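Local coordinates for putative Lipoprotein (Shewanella oneidensis, PDB 3U24), which is of unknown function but binds zinc and calcium ions and belongs to a family probably related to metallopeptidases, at residues Thr311-Arg316 with Ser389-Leu394; Glu322-Ile327 with Val350-Glu355; Asn398-Gln403 with Pro459-Met464. All blocks are in the same frame, centred on the assembly; numbering follows the deposited sequence.

Contact 1: residues Thr311-Arg316 with Ser389-Leu394. With ZN (zinc ion), chain E.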
loop_
_atom_site.group_PDB
_atom_site.type_symbol
_atom_site.label_atom_id
_atom_site.label_comp_id
_atom_site.label_asym_id
_atom_site.label_seq_id
_atom_site.Cartn_x
_atom_site.Cartn_y
_atom_site.Cartn_z
ATOM N N THR A 311 -18.880 22.121 -1.566
ATOM C CA THR A 311 -18.476 23.455 -1.204
ATOM C C THR A 311 -18.566 23.741 0.285
ATOM O O THR A 311 -18.110 24.763 0.705
ATOM C CB THR A 311 -19.262 24.542 -1.975
ATOM O OG1 THR A 311 -20.621 24.553 -1.515
ATOM C CG2 THR A 311 -19.181 24.276 -3.513
ATOM N N LYS A 312 -19.150 22.872 1.101
ATOM C CA LYS A 312 -19.078 23.089 2.546
ATOM C C LYS A 312 -17.832 22.381 3.050
ATOM O O LYS A 312 -17.737 21.140 2.997
ATOM C CB LYS A 312 -20.337 22.580 3.264
ATOM C CG LYS A 312 -20.452 22.989 4.752
ATOM C CD LYS A 312 -21.681 22.337 5.429
ATOM C CE LYS A 312 -21.687 22.466 6.958
ATOM N NZ LYS A 312 -21.723 23.883 7.420
ATOM N N HIS A 313 -16.860 23.141 3.534
ATOM C CA HIS A 313 -15.609 22.543 3.985
ATOM C C HIS A 313 -14.968 23.415 4.976
ATOM O O HIS A 313 -15.329 24.585 5.094
ATOM C CB HIS A 313 -14.651 22.303 2.840
ATOM C CG HIS A 313 -14.307 23.547 2.077
ATOM N ND1 HIS A 313 -13.478 24.469 2.558
ATOM C CD2 HIS A 313 -14.740 24.008 0.839
ATOM C CE1 HIS A 313 -13.368 25.474 1.673
ATOM N NE2 HIS A 313 -14.102 25.163 0.605
ATOM N N VAL A 314 -14.004 22.865 5.707
ATOM C CA VAL A 314 -13.290 23.668 6.678
ATOM C C VAL A 314 -12.520 24.745 5.934
ATOM O O VAL A 314 -12.099 24.526 4.794
ATOM C CB VAL A 314 -12.339 22.813 7.581
ATOM C CG1 VAL A 314 -11.193 22.228 6.766
ATOM C CG2 VAL A 314 -11.814 23.668 8.721
ATOM N N LYS A 315 -12.376 25.907 6.566
ATOM C CA LYS A 315 -11.520 26.980 6.059
ATOM C C LYS A 315 -10.099 26.453 6.017
ATOM O O LYS A 315 -9.681 25.732 6.903
ATOM C CB LYS A 315 -11.571 28.248 6.945
ATOM C CG LYS A 315 -12.632 29.280 6.556
ATOM C CD LYS A 315 -12.876 30.320 7.659
ATOM C CE LYS A 315 -14.143 30.014 8.493
ATOM N NZ LYS A 315 -14.084 30.515 9.904
ATOM N N ARG A 316 -9.380 26.843 4.982
ATOM C CA ARG A 316 -8.080 26.319 4.676
ATOM C C ARG A 316 -7.084 26.384 5.826
ATOM O O ARG A 316 -6.459 25.382 6.144
ATOM C CB ARG A 316 -7.562 27.095 3.488
ATOM C CG ARG A 316 -6.138 26.825 3.096
ATOM C CD ARG A 316 -5.690 27.780 1.980
ATOM N NE ARG A 316 -4.381 27.359 1.511
ATOM C CZ ARG A 316 -3.689 27.950 0.549
ATOM N NH1 ARG A 316 -4.185 29.010 -0.091
ATOM N NH2 ARG A 316 -2.495 27.469 0.224
ATOM N N SER A 389 -5.632 24.938 -6.085
ATOM C CA SER A 389 -5.415 23.553 -5.653
ATOM C C SER A 389 -5.946 23.329 -4.227
ATOM O O SER A 389 -6.530 22.291 -3.955
ATOM C CB SER A 389 -3.937 23.176 -5.724
ATOM O OG SER A 389 -3.463 23.333 -7.067
ATOM N N ALA A 390 -5.728 24.297 -3.345
ATOM C CA ALA A 390 -6.159 24.192 -1.969
ATOM C C ALA A 390 -7.681 24.063 -1.953
ATOM O O ALA A 390 -8.248 23.235 -1.225
ATOM C CB ALA A 390 -5.715 25.400 -1.167
ATOM N N GLU A 391 -8.342 24.864 -2.791
ATOM C CA GLU A 391 -9.774 24.788 -2.825
ATOM C C GLU A 391 -10.206 23.422 -3.355
ATOM O O GLU A 391 -11.143 22.845 -2.814
ATOM C CB GLU A 391 -10.389 25.911 -3.610
ATOM C CG GLU A 391 -11.897 25.818 -3.766
ATOM C CD GLU A 391 -12.733 26.103 -2.510
ATOM O OE1 GLU A 391 -12.287 26.716 -1.521
ATOM O OE2 GLU A 391 -13.918 25.708 -2.568
ATOM N N SER A 392 -9.539 22.892 -4.373
ATOM C CA SER A 392 -9.925 21.565 -4.884
ATOM C C SER A 392 -9.743 20.479 -3.831
ATOM O O SER A 392 -10.538 19.548 -3.743
ATOM C CB SER A 392 -9.142 21.170 -6.145
ATOM O OG SER A 392 -9.592 21.935 -7.255
ATOM N N TYR A 393 -8.673 20.596 -3.059
ATOM C CA TYR A 393 -8.383 19.656 -2.008
ATOM C C TYR A 393 -9.452 19.701 -0.938
ATOM O O TYR A 393 -9.907 18.666 -0.495
ATOM C CB TYR A 393 -7.029 19.969 -1.407
ATOM C CG TYR A 393 -6.536 18.977 -0.411
ATOM C CD1 TYR A 393 -6.854 19.120 0.942
ATOM C CD2 TYR A 393 -5.717 17.899 -0.799
ATOM C CE1 TYR A 393 -6.398 18.206 1.894
ATOM C CE2 TYR A 393 -5.241 16.980 0.156
ATOM C CZ TYR A 393 -5.584 17.132 1.497
ATOM O OH TYR A 393 -5.140 16.244 2.475
ATOM N N LEU A 394 -9.842 20.901 -0.528
ATOM C CA LEU A 394 -10.860 21.064 0.488
ATOM C C LEU A 394 -12.220 20.604 0.013
ATOM O O LEU A 394 -13.021 20.139 0.824
ATOM C CB LEU A 394 -10.924 22.516 0.972
ATOM C CG LEU A 394 -9.696 22.977 1.768
ATOM C CD1 LEU A 394 -9.692 24.482 1.968
ATOM C CD2 LEU A 394 -9.670 22.274 3.119
HETATM ZN ZN ZN E . -14.599 26.491 -0.733
#
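His313 and Glu391 share a zinc ion, so the loop 311-316 and helix 387-396 are joined through metal. His313 gives NE2 to the zinc at 1.9 Å. The carboxylate of Glu391 binds the same ion with both oxygens, OE2 at 2.1 Å and OE1 at 2.5 Å, and one further ligand atom comes from elsewhere. Imidazole and carboxylate planes stand 62° apart. Arg395 NE is hydrogen-bonded to Glu391 OE2 and would help to position that oxygen. The other ring nitrogen of His313, ND1, donates to Val314 O at 2.6 Å, with the acceptor in the ring plane. This nearly straight bond and the zinc on NE2 together fix the rotation of the ring. Leu394 CB lies over one face of the His313 ring, 3.7 Å from its centroid, in a CH-pi contact.

The pattern is a helix face laid against an irregular loop: Ala390 and Leu394 are one turn apart and both point at it. Val314 puts CG1 4.0 Å from Leu394 CD2. Arg316 takes the other methyl of the leucine, with its CB 3.7 Å from Leu394 CD1. Its chain then runs out extended from CG to NE, which carries the guanidinium over Ala390 CB, 3.6 Å from Arg316 NE. The methyl lies against one face of the guanidinium. That NE donates to Leu382 O. With an alanine at Leu394, CD1 and CD2 are gone, which would probably leave Arg316 CB and Val314 CG1 each without its methyl and open a gap beside the loop.

Contact 2: residues Glu322-Ile327 with Val350-Glu355. With ZN (zinc ion), chain J.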
loop_
_atom_site.group_PDB
_atom_site.type_symbol
_atom_site.label_atom_id
_atom_site.label_comp_id
_atom_site.label_asym_id
_atom_site.label_seq_id
_atom_site.Cartn_x
_atom_site.Cartn_y
_atom_site.Cartn_z
ATOM N N GLU A 322 -8.903 21.501 12.684
ATOM C CA GLU A 322 -10.191 20.791 12.602
ATOM C C GLU A 322 -9.912 19.323 12.859
ATOM O O GLU A 322 -10.679 18.649 13.572
ATOM C CB GLU A 322 -10.916 21.024 11.272
ATOM C CG GLU A 322 -12.247 20.267 11.064
ATOM C CD GLU A 322 -13.315 20.598 12.118
ATOM O OE1 GLU A 322 -13.340 21.744 12.595
ATOM O OE2 GLU A 322 -14.126 19.717 12.506
ATOM N N VAL A 323 -8.783 18.849 12.339
ATOM C CA VAL A 323 -8.379 17.484 12.575
ATOM C C VAL A 323 -8.122 17.212 14.036
ATOM O O VAL A 323 -8.613 16.194 14.550
ATOM C CB VAL A 323 -7.156 17.057 11.731
ATOM C CG1 VAL A 323 -6.824 15.606 12.028
ATOM C CG2 VAL A 323 -7.449 17.193 10.227
ATOM N N ARG A 324 -7.387 18.099 14.719
ATOM C CA ARG A 324 -7.125 17.906 16.153
ATOM C C ARG A 324 -8.409 17.914 16.970
ATOM O O ARG A 324 -8.542 17.195 17.956
ATOM C CB ARG A 324 -6.257 19.023 16.735
ATOM C CG ARG A 324 -4.813 19.049 16.312
ATOM C CD ARG A 324 -3.924 19.838 17.293
ATOM N NE ARG A 324 -2.554 19.646 16.865
ATOM C CZ ARG A 324 -1.884 20.464 16.060
ATOM N NH1 ARG A 324 -2.400 21.613 15.653
ATOM N NH2 ARG A 324 -0.663 20.129 15.685
ATOM N N LYS A 325 -9.338 18.766 16.598
ATOM C CA LYS A 325 -10.627 18.838 17.287
ATOM C C LYS A 325 -11.448 17.534 17.089
ATOM O O LYS A 325 -12.097 17.026 18.038
ATOM C CB LYS A 325 -11.373 20.079 16.774
ATOM C CG LYS A 325 -12.763 20.340 17.325
ATOM C CD LYS A 325 -13.367 21.601 16.697
ATOM C CE LYS A 325 -14.811 21.829 17.159
ATOM N NZ LYS A 325 -15.731 20.749 16.676
ATOM N N GLN A 326 -11.358 16.948 15.895
ATOM C CA GLN A 326 -12.199 15.786 15.540
ATOM C C GLN A 326 -11.776 14.503 16.247
ATOM O O GLN A 326 -12.627 13.712 16.645
ATOM C CB GLN A 326 -12.247 15.541 14.031
ATOM C CG GLN A 326 -13.210 16.476 13.344
ATOM C CD GLN A 326 -13.389 16.180 11.879
ATOM O OE1 GLN A 326 -13.042 15.089 11.396
ATOM N NE2 GLN A 326 -13.929 17.151 11.150
ATOM N N ILE A 327 -10.481 14.314 16.433
ATOM C CA ILE A 327 -10.031 13.062 16.978
ATOM C C ILE A 327 -10.653 12.780 18.365
ATOM O O ILE A 327 -11.195 11.676 18.562
ATOM C CB ILE A 327 -8.497 12.933 16.899
ATOM C CG1 ILE A 327 -8.113 12.790 15.428
ATOM C CG2 ILE A 327 -8.021 11.685 17.656
ATOM C CD1 ILE A 327 -6.639 12.911 15.166
ATOM N N VAL A 350 -1.270 14.747 16.577
ATOM C CA VAL A 350 -1.406 15.212 15.216
ATOM C C VAL A 350 -0.252 16.124 14.980
ATOM O O VAL A 350 0.039 16.959 15.807
ATOM C CB VAL A 350 -2.693 15.990 14.959
ATOM C CG1 VAL A 350 -2.780 16.345 13.484
ATOM C CG2 VAL A 350 -3.901 15.173 15.375
ATOM N N ARG A 351 0.418 15.943 13.853
ATOM C CA ARG A 351 1.525 16.799 13.477
ATOM C C ARG A 351 1.394 17.157 12.018
ATOM O O ARG A 351 0.892 16.386 11.195
ATOM C CB ARG A 351 2.893 16.134 13.737
ATOM C CG ARG A 351 3.699 15.765 12.485
ATOM C CD ARG A 351 4.990 15.028 12.821
ATOM N NE ARG A 351 5.292 13.983 11.841
ATOM C CZ ARG A 351 6.266 13.078 11.962
ATOM N NH1 ARG A 351 6.426 12.152 11.019
ATOM N NH2 ARG A 351 7.078 13.085 13.015
ATOM N N GLU A 352 1.898 18.341 11.724
ATOM C CA GLU A 352 1.890 18.890 10.395
ATOM C C GLU A 352 2.988 18.140 9.590
ATOM O O GLU A 352 4.162 18.142 9.980
ATOM C CB GLU A 352 2.006 20.460 10.436
ATOM C CG GLU A 352 2.397 21.179 11.765
ATOM C CD GLU A 352 1.288 21.402 12.855
ATOM O OE1 GLU A 352 1.316 20.634 13.849
ATOM O OE2 GLU A 352 0.445 22.359 12.804
ATOM N N THR A 353 2.580 17.468 8.504
ATOM C CA THR A 353 3.423 16.478 7.799
ATOM C C THR A 353 4.760 17.049 7.423
ATOM O O THR A 353 4.807 18.099 6.793
ATOM C CB THR A 353 2.838 15.985 6.444
ATOM O OG1 THR A 353 1.505 15.489 6.610
ATOM C CG2 THR A 353 3.722 14.868 5.841
ATOM N N PRO A 354 5.852 16.357 7.793
ATOM C CA PRO A 354 7.166 16.725 7.246
ATOM C C PRO A 354 7.421 16.135 5.843
ATOM O O PRO A 354 7.181 14.937 5.610
ATOM C CB PRO A 354 8.160 16.165 8.280
ATOM C CG PRO A 354 7.340 15.763 9.470
ATOM C CD PRO A 354 5.974 15.444 8.940
ATOM N N GLU A 355 7.873 17.000 4.927
ATOM C CA GLU A 355 8.341 16.614 3.583
ATOM C C GLU A 355 7.779 15.275 3.043
ATOM O O GLU A 355 6.612 15.179 2.633
ATOM C CB GLU A 355 9.891 16.670 3.574
ATOM C CG GLU A 355 10.662 15.470 3.021
ATOM C CD GLU A 355 11.339 14.642 4.102
ATOM O OE1 GLU A 355 12.592 14.589 4.129
ATOM O OE2 GLU A 355 10.620 14.044 4.925
HETATM ZN ZN ZN J . -16.520 19.910 13.493
HETATM O O HOH W 1 -17.135 21.581 12.017
HETATM O O HOH W 2 -17.789 17.822 12.694
#
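Arg324 and Val350 pack helix 319-337 against strand 349-352, an outer strand of a small mixed three-stranded sheet. The short segments 322-327 and 350-352 run almost antiparallel, at 170°, with their axes 9.3 Å apart. Val350 points at the helix. Its CG2 meets Ile327 CD1 at 3.6 Å, and its CG1 faces Val323 CG1 more loosely at 4.4 Å. The aliphatic start of Arg324 crosses Val350 at a slant, with CG 4.0 Å from Val350 CB.

The arginine then reaches past the valine. Its chain is extended from CG to NE, and NH2 bonds two acceptors. Arg324 NH2 meets Glu352 OE1 at 2.7 Å, at the guanidinium edge, in a salt bridge. The carboxylate is nearly coplanar with the guanidinium and is met on its syn side. Val350 O takes a longer bond from Arg324 NH2 at 3.2 Å, approached from above the carbonyl plane.

This is helix-on-sheet packing: Tyr377 of the next strand, 376-379, also touches Val323 and Ile327. Strand 349-352 pairs in parallel with strand 376-379 through backbone bonds of Arg351 and Thr353. Away from the sheet, the helix carries a zinc ion on Glu322 OE2 at 2.6 Å, with two waters as further ligands. Gln326 NE2 donates to the anti lone pair of Glu322 OE2 at 2.9 Å. Gln326 OE1 in turn accepts from Asn406 ND2, which holds the amide in place.

Contact 3: residues Asn398-Gln403 with Pro459-Met464. With ZN (zinc ion), chain I; ZN (zinc ion), chain G.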
loop_
_atom_site.group_PDB
_atom_site.type_symbol
_atom_site.label_atom_id
_atom_site.label_comp_id
_atom_site.label_asym_id
_atom_site.label_seq_id
_atom_site.Cartn_x
_atom_site.Cartn_y
_atom_site.Cartn_z
ATOM N N ASN A 398 -14.085 17.522 2.265
ATOM C CA ASN A 398 -15.117 18.448 2.684
ATOM C C ASN A 398 -15.685 18.161 4.111
ATOM O O ASN A 398 -15.148 17.361 4.848
ATOM C CB ASN A 398 -16.188 18.453 1.586
ATOM C CG ASN A 398 -16.815 17.091 1.382
ATOM O OD1 ASN A 398 -17.370 16.544 2.333
ATOM N ND2 ASN A 398 -16.693 16.506 0.149
ATOM N N HIS A 399 -16.739 18.841 4.524
ATOM C CA HIS A 399 -17.231 18.761 5.914
ATOM C C HIS A 399 -17.487 17.328 6.331
ATOM O O HIS A 399 -17.196 16.931 7.462
ATOM C CB HIS A 399 -18.523 19.581 6.026
ATOM C CG HIS A 399 -19.203 19.487 7.375
ATOM N ND1 HIS A 399 -18.724 20.121 8.481
ATOM C CD2 HIS A 399 -20.358 18.841 7.765
ATOM C CE1 HIS A 399 -19.519 19.857 9.516
ATOM N NE2 HIS A 399 -20.513 19.062 9.080
ATOM N N TRP A 400 -18.035 16.537 5.421
ATOM C CA TRP A 400 -18.282 15.127 5.681
ATOM C C TRP A 400 -17.105 14.210 5.446
ATOM O O TRP A 400 -16.809 13.346 6.293
ATOM C CB TRP A 400 -19.470 14.661 4.889
ATOM C CG TRP A 400 -20.718 15.479 5.202
ATOM C CD1 TRP A 400 -21.623 15.268 6.225
ATOM C CD2 TRP A 400 -21.199 16.688 4.525
ATOM N NE1 TRP A 400 -22.620 16.204 6.195
ATOM C CE2 TRP A 400 -22.422 17.078 5.201
ATOM C CE3 TRP A 400 -20.741 17.456 3.489
ATOM C CZ2 TRP A 400 -23.139 18.199 4.837
ATOM C CZ3 TRP A 400 -21.483 18.550 3.095
ATOM C CH2 TRP A 400 -22.655 18.914 3.757
ATOM N N ILE A 401 -16.411 14.374 4.330
ATOM C CA ILE A 401 -15.370 13.428 3.962
ATOM C C ILE A 401 -14.192 13.539 4.928
ATOM O O ILE A 401 -13.543 12.552 5.198
ATOM C CB ILE A 401 -14.902 13.604 2.503
ATOM C CG1 ILE A 401 -15.999 13.172 1.506
ATOM C CG2 ILE A 401 -13.577 12.916 2.226
ATOM C CD1 ILE A 401 -16.473 11.740 1.558
ATOM N N LEU A 402 -13.912 14.726 5.447
ATOM C CA LEU A 402 -12.857 14.896 6.425
ATOM C C LEU A 402 -13.095 14.039 7.697
ATOM O O LEU A 402 -12.169 13.524 8.271
ATOM C CB LEU A 402 -12.702 16.375 6.775
ATOM C CG LEU A 402 -11.573 16.710 7.755
ATOM C CD1 LEU A 402 -10.233 16.100 7.280
ATOM C CD2 LEU A 402 -11.488 18.216 8.008
ATOM N N GLN A 403 -14.361 13.873 8.092
ATOM C CA GLN A 403 -14.714 13.084 9.259
ATOM C C GLN A 403 -14.503 11.588 8.939
ATOM O O GLN A 403 -13.866 10.855 9.688
ATOM C CB GLN A 403 -16.164 13.353 9.644
ATOM C CG GLN A 403 -16.487 14.783 10.088
ATOM C CD GLN A 403 -17.979 14.930 10.414
ATOM O OE1 GLN A 403 -18.471 14.280 11.337
ATOM N NE2 GLN A 403 -18.705 15.748 9.650
ATOM N N PRO A 459 -28.612 12.436 6.029
ATOM C CA PRO A 459 -28.544 11.990 4.635
ATOM C C PRO A 459 -27.319 12.494 3.892
ATOM O O PRO A 459 -26.749 11.749 3.116
ATOM C CB PRO A 459 -29.829 12.537 4.036
ATOM C CG PRO A 459 -30.771 12.614 5.196
ATOM C CD PRO A 459 -29.913 13.066 6.326
ATOM N N GLU A 460 -26.904 13.725 4.150
ATOM C CA GLU A 460 -25.703 14.318 3.507
ATOM C C GLU A 460 -24.447 13.465 3.772
ATOM O O GLU A 460 -23.644 13.218 2.889
ATOM C CB GLU A 460 -25.465 15.766 4.011
ATOM C CG GLU A 460 -26.438 16.847 3.481
ATOM C CD GLU A 460 -27.767 16.965 4.238
ATOM O OE1 GLU A 460 -28.090 16.092 5.106
ATOM O OE2 GLU A 460 -28.491 17.949 3.970
HETATM N N MSE A 461 -24.303 13.040 5.018
HETATM C CA MSE A 461 -23.176 12.246 5.466
HETATM C C MSE A 461 -23.209 10.917 4.728
HETATM O O MSE A 461 -22.211 10.508 4.161
HETATM C CB MSE A 461 -23.245 12.028 6.987
HETATM C CG MSE A 461 -22.247 10.987 7.542
HETATM SE SE MSE A 461 -20.406 11.596 7.292
HETATM C CE MSE A 461 -20.370 12.561 8.975
ATOM N N TRP A 462 -24.354 10.260 4.707
ATOM C CA TRP A 462 -24.457 8.991 3.970
ATOM C C TRP A 462 -24.151 9.125 2.496
ATOM O O TRP A 462 -23.456 8.283 1.915
ATOM C CB TRP A 462 -25.802 8.316 4.208
ATOM C CG TRP A 462 -25.775 7.601 5.539
ATOM C CD1 TRP A 462 -25.810 8.166 6.810
ATOM C CD2 TRP A 462 -25.636 6.173 5.772
ATOM N NE1 TRP A 462 -25.706 7.215 7.769
ATOM C CE2 TRP A 462 -25.603 5.997 7.212
ATOM C CE3 TRP A 462 -25.541 5.064 4.957
ATOM C CZ2 TRP A 462 -25.491 4.749 7.793
ATOM C CZ3 TRP A 462 -25.413 3.806 5.546
ATOM C CH2 TRP A 462 -25.393 3.652 6.929
ATOM N N LEU A 463 -24.629 10.193 1.880
ATOM C CA LEU A 463 -24.399 10.394 0.464
ATOM C C LEU A 463 -22.901 10.498 0.181
ATOM O O LEU A 463 -22.409 9.882 -0.773
ATOM C CB LEU A 463 -25.136 11.647 -0.017
ATOM C CG LEU A 463 -24.999 12.045 -1.483
ATOM C CD1 LEU A 463 -25.478 10.912 -2.377
ATOM C CD2 LEU A 463 -25.760 13.345 -1.747
HETATM N N MSE A 464 -22.197 11.276 1.015
HETATM C CA MSE A 464 -20.789 11.505 0.862
HETATM C C MSE A 464 -19.998 10.237 1.153
HETATM O O MSE A 464 -19.066 9.927 0.427
HETATM C CB MSE A 464 -20.299 12.651 1.755
HETATM C CG MSE A 464 -20.777 14.042 1.358
HETATM SE SE MSE A 464 -20.315 14.608 -0.526
HETATM C CE MSE A 464 -18.574 13.928 -0.682
HETATM ZN ZN ZN I . -16.786 21.545 8.737
HETATM ZN ZN ZN G . -22.087 18.396 10.221
HETATM O O HOH W 3 -21.745 16.190 10.014
HETATM O O HOH W 4 -23.897 18.500 8.964
HETATM O O HOH W 5 -14.857 20.536 8.275
#
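Trp400 lies flat between His399 and Glu460. His399 CD2 is over one face of the indole, and Glu460 CB presses on the opposite face, 3.5 Å from Trp400 CZ2. Trp400 CG is anti to the carbonyl carbon (chi1 -57°), which turns the ring onto helix 459-485. The two methionines are selenomethionines. Met461 lies at the edge of the Trp400 five-membered ring, with Met461 SE 5.1 Å from its centroid, a Met-aromatic contact. Met461 CE reaches Gln403 OE1 at 3.5 Å. Met464 crosses Trp400 at about a right angle. Its chain bends twice and brings CE up against both Asn398 ND2 and Ile401 CG1. Met464 CE and Ile401 CG1 are tight at 3.5 Å.

Asn398 makes a capping bond at the turn that leads into helix 401-409: OD1 accepts from Ile401 N at 3.1 Å and weakly from Trp400 N. Its ND2 donates to Arg395 O. The His399 ring joins two zinc ions, ND1 to one at 2.4 Å and NE2 to the other at 2.0 Å. Gln403 NE2 donates to His399 O and to a water bound to the second ion, and so probably steadies this site from the second shell. Gln403 OE1 is held by Tyr454 OH.

Glu460 OE2 leads away to Lys288 and Tyr289. Helix 298-309 touches both Trp400 and Glu460 through Leu309. Helix 319-337 packs on Leu402 and Gln403, and helix 260-289 packs on Pro459, Glu460, Trp462 and Leu463.

How the contacts relate
Following the chain from the N terminus, 311-316 comes first, in the loop after helix 298-309. Contact 1 closes a loop of 72 residues when 389-394 arrives. Contact 2 lies within that loop, where helix 319-337 meets strand 349-352 only 22 residues later. Contact 3 opens after contact 1 has closed and spans a largely helical 55 residues. None of them cross. All three touch: Val314 packs on Glu322, Lys312 O probably accepts a hydrogen bond from His399 N, and Gln326 meets Leu402 and Gln403. Contact 1 ties the loop to helix 387-396, contact 2 helix 319-337 to the sheet, and contact 3 helix 401-409 to helix 459-485; zinc ions sit at each.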